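AlkD2 (Streptococcus mutans, PDB 6M9M) is of unknown function but binds inosine-5'-monophosphate and belongs to the HEAT-like repeat family of DNA glycosylases. Local coordinates at residues 109-114 with 128-133; 145-150 with 170-175; 40-45 with 55-60. All coordinates share one frame; numbering follows the deposited sequence. Where two conformers were deposited one is given.

All three contacts join successive helices of one HEAT-like repeat chain. Contact 3 comes first (helices 36-47 and 52-65), then contact 1 (helix 108-115 with segment 128-133), then contact 2 (helices 143-151 and 159-175). The centres of contacts 1 and 2 are about 12 Å apart, and two salt bridges tie them: D112 OD1 to R149 NE at 2.7 Å and R131 NE to D171 OD2 at 2.8 Å. Contact 3 lies about 22 Å from contact 1 and 32 Å from contact 2, centre to centre, touching neither. Contacts 2 and 3 flank the chain's centre, consistent with one continuous stack carrying the nucleotide site, whose H18 and G19 precede contact 3 and W85 and R86 follow it.

Contact 1. Residues 109-114 with 128-133; sequences PIIDEW and EGLRIW
Within the HEAT-like repeat core, I111 of helix 108-115 meets L130 and W133 of segment 128-133. All three residues are buried, yet the two segments hide just 101 Å² between them, and the nearest pair of CA atoms, those of I111 and L130, is 9.5 Å apart. The contact therefore rests on side-chain reach rather than close backbones. In I111, with chi1 at -66°, CG2 stands anti to the backbone N while CG1 is anti to the carbonyl carbon, and the two branches take different partners. The CD1 end of the longer branch comes within 3.9 Å of L130 CD2, the two side chains crossing at a slant; L130 was deposited in two conformers, so its contacts hold for the one described and are uncertain for the other. The CG2 methyl lies 3.9 Å from W133 CH2, at the far end of the indole, as the two side chains run past one another in opposite senses. L130 also packs on W133 itself: its CB lies 3.5 Å above the indole plane, displaced toward the rim. The indole is further fixed by NE1, which is hydrogen-bonded to the backbone O of T127, and by an edge-to-face meeting with F139. C99 and F95 of helix 85-102 touch I111 and L130 respectively. R131, just before a cis peptide bond to I132, gives its NE to D171 and forms a salt bridge through NH1, which meets E128 OE1 at 3.2 Å, with an N-H...O angle of 165° and the oxygen in the guanidinium plane.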
loop_
_atom_site.group_PDB
_atom_site.type_symbol
_atom_site.label_atom_id
_atom_site.label_comp_id
_atom_site.label_asym_id
_atom_site.label_seq_id
_atom_site.Cartn_x
_atom_site.Cartn_y
_atom_site.Cartn_z
ATOM N N PRO A 109 -2.425 -13.134 -6.900
ATOM C CA PRO A 109 -3.689 -12.766 -7.566
ATOM C C PRO A 109 -4.309 -11.501 -7.005
ATOM O O PRO A 109 -4.935 -10.729 -7.747
ATOM C CB PRO A 109 -4.582 -13.993 -7.341
ATOM C CG PRO A 109 -3.608 -15.136 -7.151
ATOM C CD PRO A 109 -2.467 -14.522 -6.387
ATOM N N ILE A 110 -4.153 -11.264 -5.700
ATOM C CA ILE A 110 -4.692 -10.058 -5.084
ATOM C C ILE A 110 -3.863 -8.840 -5.472
ATOM O O ILE A 110 -4.408 -7.770 -5.756
ATOM C CB ILE A 110 -4.766 -10.246 -3.559
ATOM C CG1 ILE A 110 -5.628 -11.443 -3.181
ATOM C CG2 ILE A 110 -5.254 -8.983 -2.898
ATOM C CD1 ILE A 110 -7.000 -11.397 -3.682
ATOM N N ILE A 111 -2.537 -8.973 -5.457
ATOM C CA ILE A 111 -1.672 -7.913 -5.954
ATOM C C ILE A 111 -2.112 -7.513 -7.361
ATOM O O ILE A 111 -2.305 -6.326 -7.666
ATOM C CB ILE A 111 -0.204 -8.367 -5.897
ATOM C CG1 ILE A 111 0.243 -8.554 -4.439
ATOM C CG2 ILE A 111 0.698 -7.367 -6.599
ATOM C CD1 ILE A 111 1.546 -9.290 -4.286
ATOM N N ASP A 112 -2.312 -8.501 -8.234
ATOM C CA ASP A 112 -2.685 -8.190 -9.610
ATOM C C ASP A 112 -4.051 -7.517 -9.669
ATOM O O ASP A 112 -4.268 -6.599 -10.465
ATOM C CB ASP A 112 -2.626 -9.473 -10.449
ATOM C CG ASP A 112 -1.192 -9.958 -10.647
ATOM O OD1 ASP A 112 -0.281 -9.115 -10.544
ATOM O OD2 ASP A 112 -0.963 -11.163 -10.889
ATOM N N GLU A 113 -4.986 -7.954 -8.833
ATOM C CA GLU A 113 -6.303 -7.325 -8.779
ATOM C C GLU A 113 -6.206 -5.862 -8.361
ATOM O O GLU A 113 -6.816 -4.987 -8.982
ATOM C CB GLU A 113 -7.158 -8.135 -7.811
ATOM C CG GLU A 113 -8.542 -7.666 -7.554
ATOM C CD GLU A 113 -9.274 -8.674 -6.666
ATOM O OE1 GLU A 113 -9.232 -8.526 -5.430
ATOM O OE2 GLU A 113 -9.845 -9.646 -7.201
ATOM N N TRP A 114 -5.422 -5.564 -7.325
ATOM C CA TRP A 114 -5.306 -4.176 -6.886
ATOM C C TRP A 114 -4.612 -3.318 -7.940
ATOM O O TRP A 114 -5.007 -2.169 -8.163
ATOM C CB TRP A 114 -4.579 -4.097 -5.545
ATOM C CG TRP A 114 -5.413 -4.475 -4.347
ATOM C CD1 TRP A 114 -6.215 -5.571 -4.192
ATOM C CD2 TRP A 114 -5.529 -3.722 -3.134
ATOM N NE1 TRP A 114 -6.809 -5.551 -2.954
ATOM C CE2 TRP A 114 -6.405 -4.428 -2.282
ATOM C CE3 TRP A 114 -4.974 -2.520 -2.689
ATOM C CZ2 TRP A 114 -6.738 -3.969 -1.008
ATOM C CZ3 TRP A 114 -5.290 -2.071 -1.420
ATOM C CH2 TRP A 114 -6.180 -2.787 -0.597
ATOM N N GLU A 128 3.015 1.255 -3.995
ATOM C CA GLU A 128 3.796 1.888 -2.940
ATOM C C GLU A 128 3.992 0.975 -1.746
ATOM O O GLU A 128 5.078 0.936 -1.156
ATOM C CB GLU A 128 3.107 3.175 -2.491
ATOM C CG GLU A 128 3.910 4.015 -1.510
ATOM C CD GLU A 128 5.087 4.757 -2.127
ATOM O OE1 GLU A 128 5.187 4.833 -3.381
ATOM O OE2 GLU A 128 5.894 5.285 -1.342
ATOM N N GLY A 129 2.954 0.242 -1.362
ATOM C CA GLY A 129 3.017 -0.531 -0.134
ATOM C C GLY A 129 4.047 -1.638 -0.157
ATOM O O GLY A 129 4.606 -1.982 0.880
ATOM N N LEU A 130 4.332 -2.194 -1.331
ATOM C CA LEU A 130 5.313 -3.261 -1.452
ATOM C C LEU A 130 6.746 -2.749 -1.625
ATOM O O LEU A 130 7.681 -3.559 -1.636
ATOM C CB LEU A 130 4.935 -4.220 -2.584
ATOM C CG LEU A 130 3.982 -5.353 -2.185
ATOM C CD1 LEU A 130 2.632 -4.820 -1.736
ATOM C CD2 LEU A 130 3.852 -6.337 -3.343
ATOM N N ARG A 131 6.960 -1.435 -1.753
ATOM C CA ARG A 131 8.331 -0.936 -1.882
ATOM C C ARG A 131 9.103 -1.220 -0.593
ATOM O O ARG A 131 8.564 -1.061 0.511
ATOM C CB ARG A 131 8.307 0.570 -2.131
ATOM C CG ARG A 131 7.733 0.979 -3.490
ATOM C CD ARG A 131 7.687 2.495 -3.639
ATOM N NE ARG A 131 9.041 3.030 -3.641
ATOM C CZ ARG A 131 9.342 4.308 -3.510
ATOM N NH1 ARG A 131 8.372 5.201 -3.390
ATOM N NH2 ARG A 131 10.611 4.683 -3.520
ATOM N N ILE A 132 10.364 -1.654 -0.704
ATOM C CA ILE A 132 11.069 -2.032 -1.930
ATOM C C ILE A 132 10.648 -3.447 -2.316
ATOM O O ILE A 132 10.786 -4.381 -1.517
ATOM C CB ILE A 132 12.594 -1.940 -1.678
ATOM C CG1 ILE A 132 12.965 -0.492 -1.360
ATOM C CG2 ILE A 132 13.344 -2.511 -2.861
ATOM C CD1 ILE A 132 14.400 -0.286 -0.852
ATOM N N TRP A 133 10.114 -3.630 -3.524
ATOM C CA TRP A 133 9.448 -4.892 -3.836
ATOM C C TRP A 133 10.416 -6.066 -3.723
ATOM O O TRP A 133 10.056 -7.126 -3.212
ATOM C CB TRP A 133 8.854 -4.882 -5.238
ATOM C CG TRP A 133 7.558 -4.162 -5.458
ATOM C CD1 TRP A 133 7.260 -2.850 -5.178
ATOM C CD2 TRP A 133 6.396 -4.714 -6.079
ATOM N NE1 TRP A 133 5.971 -2.561 -5.592
ATOM C CE2 TRP A 133 5.420 -3.698 -6.131
ATOM C CE3 TRP A 133 6.080 -5.977 -6.591
ATOM C CZ2 TRP A 133 4.169 -3.901 -6.684
ATOM C CZ3 TRP A 133 4.829 -6.178 -7.136
ATOM C CH2 TRP A 133 3.889 -5.138 -7.178
#

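Contact 2. Residues 145-150 with 170-175; sequences EAIRRI and RDISKK
I172 presses its two branches into a patch formed by A146, I147 and I150, and it loses 75 Å² to them, the most of any residue here. Its CD1 meets I150 CD1 tip to tip at 3.6 Å and lies 4.2 Å from A146 CB. Its CG2, anti to the backbone N (chi1 -64°), turns the other way and lies 3.9 Å from I147 CG1, the two side chains slanting across each other. These are the neighbouring helices 143-151 and 159-175 of the HEAT-like repeat fold; the short segments run roughly antiparallel, at 152°, with axes 11.0 Å apart. V180 of helix 177-185 touches both I147 and I172, extending the apolar packing.

The loose, exposed parts are K174, K175 and R148. K175 NZ is hydrogen-bonded to N135 OD1. R148 is drawn into a salt-bridge network by E145 OE1: its NH2 arrives at 3.0 Å from the syn side but well out of the carboxylate plane, while NH1 of the buried R149, whose NE is held by D112, approaches that oxygen at its anti lone pair, 2.9 Å away. R149 NH1 also donates to the backbone O of E145 at 3.1 Å, with an N-H...O angle of 161°, tilted from the carbonyl plane.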
loop_
_atom_site.group_PDB
_atom_site.type_symbol
_atom_site.label_atom_id
_atom_site.label_comp_id
_atom_site.label_asym_id
_atom_site.label_seq_id
_atom_site.Cartn_x
_atom_site.Cartn_y
_atom_site.Cartn_z
ATOM N N GLU A 145 9.428 -10.719 -11.661
ATOM C CA GLU A 145 8.003 -10.755 -11.337
ATOM C C GLU A 145 7.533 -9.463 -10.683
ATOM O O GLU A 145 6.338 -9.146 -10.754
ATOM C CB GLU A 145 7.679 -11.942 -10.435
ATOM C CG GLU A 145 7.873 -13.304 -11.077
ATOM C CD GLU A 145 6.891 -13.599 -12.197
ATOM O OE1 GLU A 145 5.739 -13.124 -12.153
ATOM O OE2 GLU A 145 7.277 -14.330 -13.133
ATOM N N ALA A 146 8.448 -8.718 -10.066
ATOM C CA ALA A 146 8.146 -7.377 -9.588
ATOM C C ALA A 146 8.260 -6.371 -10.721
ATOM O O ALA A 146 7.360 -5.558 -10.926
ATOM C CB ALA A 146 9.092 -7.011 -8.447
ATOM N N ILE A 147 9.370 -6.407 -11.463
ATOM C CA ILE A 147 9.599 -5.417 -12.512
ATOM C C ILE A 147 8.446 -5.426 -13.512
ATOM O O ILE A 147 7.937 -4.369 -13.909
ATOM C CB ILE A 147 10.961 -5.669 -13.189
ATOM C CG1 ILE A 147 12.097 -5.393 -12.198
ATOM C CG2 ILE A 147 11.109 -4.816 -14.439
ATOM C CD1 ILE A 147 13.455 -5.882 -12.673
ATOM N N ARG A 148 8.021 -6.618 -13.949
ATOM C CA ARG A 148 6.977 -6.695 -14.968
ATOM C C ARG A 148 5.672 -6.098 -14.457
ATOM O O ARG A 148 4.980 -5.365 -15.178
ATOM C CB ARG A 148 6.750 -8.146 -15.409
ATOM C CG ARG A 148 5.654 -8.302 -16.455
ATOM C CD ARG A 148 5.332 -9.753 -16.770
ATOM N NE ARG A 148 4.425 -10.355 -15.792
ATOM C CZ ARG A 148 4.773 -11.278 -14.897
ATOM N NH1 ARG A 148 6.018 -11.729 -14.835
ATOM N NH2 ARG A 148 3.863 -11.759 -14.062
ATOM N N ARG A 149 5.317 -6.405 -13.211
ATOM C CA ARG A 149 4.053 -5.938 -12.660
ATOM C C ARG A 149 4.045 -4.425 -12.500
ATOM O O ARG A 149 3.038 -3.775 -12.785
ATOM C CB ARG A 149 3.799 -6.602 -11.305
ATOM C CG ARG A 149 3.297 -8.020 -11.434
ATOM C CD ARG A 149 3.087 -8.674 -10.052
ATOM N NE ARG A 149 2.288 -9.874 -10.205
ATOM C CZ ARG A 149 2.776 -11.058 -10.553
ATOM N NH1 ARG A 149 4.088 -11.217 -10.705
ATOM N NH2 ARG A 149 1.945 -12.075 -10.733
ATOM N N ILE A 150 5.153 -3.861 -12.032
ATOM C CA ILE A 150 5.240 -2.421 -11.835
ATOM C C ILE A 150 5.245 -1.710 -13.182
ATOM O O ILE A 150 4.527 -0.721 -13.398
ATOM C CB ILE A 150 6.496 -2.077 -11.016
ATOM C CG1 ILE A 150 6.426 -2.664 -9.614
ATOM C CG2 ILE A 150 6.673 -0.563 -10.946
ATOM C CD1 ILE A 150 7.799 -2.817 -8.951
ATOM N N ARG A 170 12.930 2.540 -9.621
ATOM C CA ARG A 170 14.183 3.141 -9.167
ATOM C C ARG A 170 14.767 2.369 -7.993
ATOM O O ARG A 170 15.977 2.097 -7.968
ATOM C CB ARG A 170 13.920 4.595 -8.791
ATOM C CG ARG A 170 15.135 5.463 -8.545
ATOM C CD ARG A 170 14.675 6.814 -8.034
ATOM N NE ARG A 170 15.682 7.844 -7.795
ATOM C CZ ARG A 170 15.921 8.879 -8.603
ATOM N NH1 ARG A 170 16.805 9.787 -8.240
ATOM N NH2 ARG A 170 15.303 8.991 -9.770
ATOM N N ASP A 171 13.921 1.979 -7.025
ATOM C CA ASP A 171 14.397 1.163 -5.912
ATOM C C ASP A 171 15.102 -0.092 -6.436
ATOM O O ASP A 171 16.206 -0.456 -6.001
ATOM C CB ASP A 171 13.232 0.615 -5.070
ATOM C CG ASP A 171 12.376 1.655 -4.360
ATOM O OD1 ASP A 171 12.832 2.748 -3.978
ATOM O OD2 ASP A 171 11.199 1.280 -4.087
ATOM N N ILE A 172 14.419 -0.809 -7.336
ATOM C CA ILE A 172 14.899 -2.102 -7.818
ATOM C C ILE A 172 16.188 -1.933 -8.598
ATOM O O ILE A 172 17.069 -2.800 -8.540
ATOM C CB ILE A 172 13.783 -2.791 -8.634
ATOM C CG1 ILE A 172 12.583 -3.092 -7.739
ATOM C CG2 ILE A 172 14.285 -4.075 -9.279
ATOM C CD1 ILE A 172 11.345 -3.510 -8.512
ATOM N N SER A 173 16.325 -0.827 -9.328
ATOM C CA SER A 173 17.492 -0.614 -10.167
ATOM C C SER A 173 18.786 -0.563 -9.375
ATOM O O SER A 173 19.853 -0.824 -9.947
ATOM C CB SER A 173 17.354 0.698 -10.940
ATOM O OG SER A 173 17.600 1.819 -10.102
ATOM N N LYS A 174 18.724 -0.248 -8.076
ATOM C CA LYS A 174 19.937 -0.109 -7.280
ATOM C C LYS A 174 20.535 -1.460 -6.946
ATOM O O LYS A 174 21.746 -1.567 -6.760
ATOM C CB LYS A 174 19.636 0.678 -6.006
ATOM C CG LYS A 174 19.253 2.114 -6.320
ATOM C CD LYS A 174 18.512 2.753 -5.165
ATOM C CE LYS A 174 18.028 4.124 -5.519
ATOM N NZ LYS A 174 17.245 4.784 -4.455
ATOM N N LYS A 175 19.709 -2.500 -6.878
ATOM C CA LYS A 175 20.196 -3.842 -6.601
ATOM C C LYS A 175 20.152 -4.754 -7.816
ATOM O O LYS A 175 20.924 -5.722 -7.869
ATOM C CB LYS A 175 19.380 -4.436 -5.448
ATOM C CG LYS A 175 20.067 -5.465 -4.607
ATOM C CD LYS A 175 19.207 -5.880 -3.458
ATOM C CE LYS A 175 19.276 -4.930 -2.289
ATOM N NZ LYS A 175 18.749 -5.687 -1.116
#

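Contact 3. Residues 40-45 with 55-60; sequences KKLAFL and RMYAVF
A43 and A58 bring helices 36-47 and 52-65 together, and Y57 widens the contact by reaching to L42. By surface covered, A43 leads with 43 Å², followed by A58 with 39 Å² and Y57 with 38 Å². The CA atoms of A43 and A58 are only 4.8 Å apart, evidence that the backbones themselves come close, and at this closest pair both side chains are methyl groups. Each alanine methyl meets the other's peptide: A58 CB points toward the opposite helix and lies 3.5 Å from A43 O, whereas A43 CB is a looser 4.2 Å from A58 O. A43 is also packed by L61, F62 and L65, further along helix 52-65, so its small side chain sits among large apolar ones.

Beside this alanine pair, Y57 reaches its ring to helix 36-47. Its CG is anti to the backbone N (chi1 163°), and this carries the phenol far enough for OH to come 3.4 Å from L42 CD2. L42 has the same anti choice (chi1 175°), and its side chain crosses that of Y57 at about a right angle. The approach to the leucine methyl is van der Waals packing; the polar need of the hydroxyl is met by a hydrogen bond with D30 OD2. Y5 and L9 of helix 2-13 and A27 of helix 21-32 also touch Y57, whose side chain is about 11 Å from that of the nucleotide-binding R86. Consecutive helices packed side by side across a short connection, here closest at two alanines, are what a HEAT-like repeat fold is built from.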
loop_
_atom_site.group_PDB
_atom_site.type_symbol
_atom_site.label_atom_id
_atom_site.label_comp_id
_atom_site.label_asym_id
_atom_site.label_seq_id
_atom_site.Cartn_x
_atom_site.Cartn_y
_atom_site.Cartn_z
ATOM N N LYS A 40 -13.084 -6.571 14.505
ATOM C CA LYS A 40 -13.668 -6.134 13.237
ATOM C C LYS A 40 -14.707 -5.041 13.462
ATOM O O LYS A 40 -14.732 -4.037 12.742
ATOM C CB LYS A 40 -14.280 -7.313 12.483
ATOM C CG LYS A 40 -13.227 -8.257 11.899
ATOM C CD LYS A 40 -13.827 -9.569 11.449
ATOM C CE LYS A 40 -12.738 -10.606 11.263
ATOM N NZ LYS A 40 -13.251 -11.933 10.820
ATOM N N LYS A 41 -15.582 -5.230 14.455
ATOM C CA LYS A 41 -16.597 -4.226 14.757
ATOM C C LYS A 41 -15.942 -2.921 15.195
ATOM O O LYS A 41 -16.346 -1.833 14.765
ATOM C CB LYS A 41 -17.524 -4.752 15.856
ATOM C CG LYS A 41 -18.250 -6.036 15.491
ATOM C CD LYS A 41 -19.083 -6.578 16.656
ATOM C CE LYS A 41 -19.676 -7.925 16.309
ATOM N NZ LYS A 41 -20.555 -8.435 17.387
ATOM N N LEU A 42 -14.905 -3.016 16.030
ATOM C CA LEU A 42 -14.181 -1.823 16.453
ATOM C C LEU A 42 -13.531 -1.109 15.272
ATOM O O LEU A 42 -13.571 0.125 15.190
ATOM C CB LEU A 42 -13.140 -2.214 17.501
ATOM C CG LEU A 42 -12.220 -1.074 17.942
ATOM C CD1 LEU A 42 -13.001 0.104 18.529
ATOM C CD2 LEU A 42 -11.189 -1.597 18.938
ATOM N N ALA A 43 -12.916 -1.857 14.354
ATOM C CA ALA A 43 -12.262 -1.236 13.213
ATOM C C ALA A 43 -13.258 -0.461 12.355
ATOM O O ALA A 43 -12.977 0.663 11.926
ATOM C CB ALA A 43 -11.550 -2.311 12.386
ATOM N N PHE A 44 -14.421 -1.053 12.060
ATOM C CA PHE A 44 -15.406 -0.334 11.259
ATOM C C PHE A 44 -15.904 0.913 11.979
ATOM O O PHE A 44 -16.108 1.959 11.352
ATOM C CB PHE A 44 -16.570 -1.240 10.871
ATOM C CG PHE A 44 -16.227 -2.251 9.809
ATOM C CD1 PHE A 44 -15.775 -1.854 8.573
ATOM C CD2 PHE A 44 -16.375 -3.603 10.046
ATOM C CE1 PHE A 44 -15.466 -2.774 7.598
ATOM C CE2 PHE A 44 -16.077 -4.532 9.066
ATOM C CZ PHE A 44 -15.631 -4.104 7.835
ATOM N N LEU A 45 -16.109 0.825 13.295
ATOM C CA LEU A 45 -16.569 2.002 14.025
ATOM C C LEU A 45 -15.498 3.082 14.041
ATOM O O LEU A 45 -15.792 4.263 13.820
ATOM C CB LEU A 45 -16.988 1.631 15.445
ATOM C CG LEU A 45 -17.685 2.761 16.209
ATOM C CD1 LEU A 45 -19.004 3.169 15.562
ATOM C CD2 LEU A 45 -17.887 2.324 17.663
ATOM N N ARG A 55 -8.876 7.075 11.996
ATOM C CA ARG A 55 -9.014 6.269 10.790
ATOM C C ARG A 55 -7.707 5.565 10.436
ATOM O O ARG A 55 -7.732 4.428 9.960
ATOM C CB ARG A 55 -9.522 7.111 9.622
ATOM C CG ARG A 55 -10.867 7.765 9.883
ATOM C CD ARG A 55 -11.609 8.072 8.613
ATOM N NE ARG A 55 -10.888 8.937 7.680
ATOM C CZ ARG A 55 -10.838 10.261 7.777
ATOM N NH1 ARG A 55 -11.430 10.887 8.789
ATOM N NH2 ARG A 55 -10.190 10.966 6.864
ATOM N N MET A 56 -6.559 6.212 10.670
ATOM C CA MET A 56 -5.275 5.536 10.485
ATOM C C MET A 56 -5.185 4.287 11.351
ATOM O O MET A 56 -4.833 3.207 10.868
ATOM C CB MET A 56 -4.126 6.490 10.804
ATOM C CG MET A 56 -3.904 7.612 9.798
ATOM S SD MET A 56 -2.742 8.881 10.347
ATOM C CE MET A 56 -1.308 7.893 10.720
ATOM N N TYR A 57 -5.491 4.429 12.642
ATOM C CA TYR A 57 -5.566 3.290 13.560
ATOM C C TYR A 57 -6.461 2.188 12.998
ATOM O O TYR A 57 -6.098 1.006 12.998
ATOM C CB TYR A 57 -6.065 3.812 14.914
ATOM C CG TYR A 57 -6.592 2.770 15.862
ATOM C CD1 TYR A 57 -7.921 2.407 15.830
ATOM C CD2 TYR A 57 -5.762 2.142 16.785
ATOM C CE1 TYR A 57 -8.430 1.464 16.692
ATOM C CE2 TYR A 57 -6.267 1.191 17.663
ATOM C CZ TYR A 57 -7.604 0.847 17.597
ATOM O OH TYR A 57 -8.157 -0.088 18.438
ATOM N N ALA A 58 -7.643 2.568 12.507
ATOM C CA ALA A 58 -8.592 1.592 11.984
ATOM C C ALA A 58 -8.030 0.846 10.784
ATOM O O ALA A 58 -8.279 -0.357 10.625
ATOM C CB ALA A 58 -9.891 2.291 11.590
ATOM N N VAL A 59 -7.316 1.553 9.905
ATOM C CA VAL A 59 -6.752 0.917 8.717
ATOM C C VAL A 59 -5.616 -0.028 9.089
ATOM O O VAL A 59 -5.464 -1.089 8.471
ATOM C CB VAL A 59 -6.381 1.963 7.654
ATOM C CG1 VAL A 59 -5.754 1.308 6.443
ATOM C CG2 VAL A 59 -7.632 2.753 7.246
ATOM N N PHE A 60 -4.813 0.312 10.104
ATOM C CA PHE A 60 -3.865 -0.678 10.609
ATOM C C PHE A 60 -4.604 -1.933 11.083
ATOM O O PHE A 60 -4.171 -3.060 10.816
ATOM C CB PHE A 60 -2.973 -0.112 11.728
ATOM C CG PHE A 60 -1.849 0.778 11.242
ATOM C CD1 PHE A 60 -0.850 0.267 10.430
ATOM C CD2 PHE A 60 -1.771 2.107 11.626
ATOM C CE1 PHE A 60 0.192 1.081 9.988
ATOM C CE2 PHE A 60 -0.728 2.915 11.193
ATOM C CZ PHE A 60 0.255 2.399 10.378
#